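Local coordinates for protein putative NADH-depentdent flavin oxidoreductase (Cupriavidus metallidurans, PDB 5OCS) that binds FMN and probably works as an NAD(P)H-dependent ene-reductase of the Old Yellow Enzyme family, built on a TIM barrel, at residues H38-H41 and L42-A46. Numbering follows the deposited sequence.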
# COMPACT_ATOMS: atom_id res chain seq x y z
N HIS D 38 -1.76 -10.85 -0.29
CA HIS D 38 -2.26 -10.45 -1.60
C HIS D 38 -3.24 -9.32 -1.50
O HIS D 38 -3.24 -8.44 -2.35
CB HIS D 38 -2.86 -11.60 -2.38
CG HIS D 38 -1.85 -12.62 -2.76
ND1 HIS D 38 -1.52 -13.67 -1.95
CD2 HIS D 38 -1.03 -12.71 -3.83
CE1 HIS D 38 -0.55 -14.38 -2.51
NE2 HIS D 38 -0.26 -13.83 -3.67
N MET D 39 -4.08 -9.33 -0.47
CA MET D 39 -4.94 -8.17 -0.18
C MET D 39 -4.14 -6.87 -0.04
O MET D 39 -4.45 -5.85 -0.66
CB MET D 39 -5.72 -8.45 1.12
CG MET D 39 -6.66 -7.33 1.56
SD MET D 39 -8.02 -7.11 0.41
CE MET D 39 -9.01 -8.56 0.79
N ILE D 40 -3.14 -6.91 0.81
CA ILE D 40 -2.30 -5.71 1.09
C ILE D 40 -1.51 -5.28 -0.16
O ILE D 40 -1.51 -4.09 -0.56
CB ILE D 40 -1.30 -6.02 2.24
CG1 ILE D 40 -2.09 -6.34 3.52
CG2 ILE D 40 -0.35 -4.84 2.43
CD1 ILE D 40 -1.31 -6.89 4.71
N HIS D 41 -0.92 -6.25 -0.82
CA HIS D 41 -0.08 -5.97 -2.00
C HIS D 41 -0.84 -5.55 -3.23
O HIS D 41 -0.55 -4.50 -3.84
CB HIS D 41 0.76 -7.22 -2.28
CG HIS D 41 1.55 -7.15 -3.54
ND1 HIS D 41 2.60 -6.27 -3.71
CD2 HIS D 41 1.41 -7.81 -4.70
CE1 HIS D 41 3.09 -6.44 -4.92
NE2 HIS D 41 2.37 -7.34 -5.55
N LEU D 42 -1.81 -6.37 -3.62
CA LEU D 42 -2.64 -6.04 -4.78
C LEU D 42 -3.50 -4.83 -4.52
O LEU D 42 -3.75 -4.01 -5.42
CB LEU D 42 -3.46 -7.27 -5.26
CG LEU D 42 -2.61 -8.39 -5.87
CD1 LEU D 42 -3.52 -9.54 -6.25
CD2 LEU D 42 -1.80 -7.96 -7.10
N GLY D 43 -3.94 -4.66 -3.27
CA GLY D 43 -4.64 -3.41 -2.93
C GLY D 43 -3.79 -2.16 -3.18
O GLY D 43 -4.26 -1.20 -3.86
N GLN D 44 -2.54 -2.16 -2.71
CA GLN D 44 -1.60 -1.04 -3.03
C GLN D 44 -1.45 -0.85 -4.51
O GLN D 44 -1.51 0.27 -5.02
CB GLN D 44 -0.15 -1.29 -2.57
CG GLN D 44 0.04 -1.21 -1.12
CD GLN D 44 1.39 -1.79 -0.76
OE1 GLN D 44 2.43 -1.15 -0.99
NE2 GLN D 44 1.40 -3.00 -0.23
N MET D 45 -1.12 -1.93 -5.20
CA MET D 45 -0.89 -1.83 -6.62
C MET D 45 -2.11 -1.23 -7.34
O MET D 45 -1.96 -0.35 -8.20
CB MET D 45 -0.55 -3.21 -7.20
CG MET D 45 0.77 -3.81 -6.79
SD MET D 45 2.27 -2.85 -7.11
CE MET D 45 2.51 -1.98 -5.61
N ALA D 46 -3.31 -1.69 -6.96
CA ALA D 46 -4.54 -1.26 -7.59
C ALA D 46 -4.87 0.21 -7.34
O ALA D 46 -5.67 0.78 -8.11
CB ALA D 46 -5.72 -2.15 -7.17
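Five consecutive i to i+4 backbone bonds, from Leu-42 N to His-38 O (2.8 Å) through Met-45 N to His-41 O (3.0 Å, 170° at the hydrogen) and ending with Ala-46 N to Leu-42 O, identify residues 38-46 as continuous alpha-helix. Ile-40 O takes two donors from one residue: Gln-44 N at 3.1 Å and, from the opposite face of the carbonyl plane, Gln-44 NE2, also at 3.1 Å. The amide donor stands above that plane, 61° out of it, while the oxygen lies nearly in the plane of the Gln-44 amide; the side chain runs beside Ile-40, with Gln-44 NE2 3.7 Å from Ile-40 CG2. With CG anti to the backbone N (chi1 173°), the His-41 ring lies beside its own carbonyl carbon, where Met-45 CG makes a CH-pi contact over one face, 4.2 Å from the His-41 ring centroid, and Leu-42 CD2 packs 4.0 Å from His-41 CD2. In this first helix of the barrel, between strands 19-21 and 52-59, His-41 ND1 also bonds to Tyr-351 OH of the second subunit. Gln-44 is held at both ends, NE2 by Ile-40 O and weakly by that same hydroxyl, OE1 by Arg-332 NH1 of the second subunit, which probably fixes the amide's rotation.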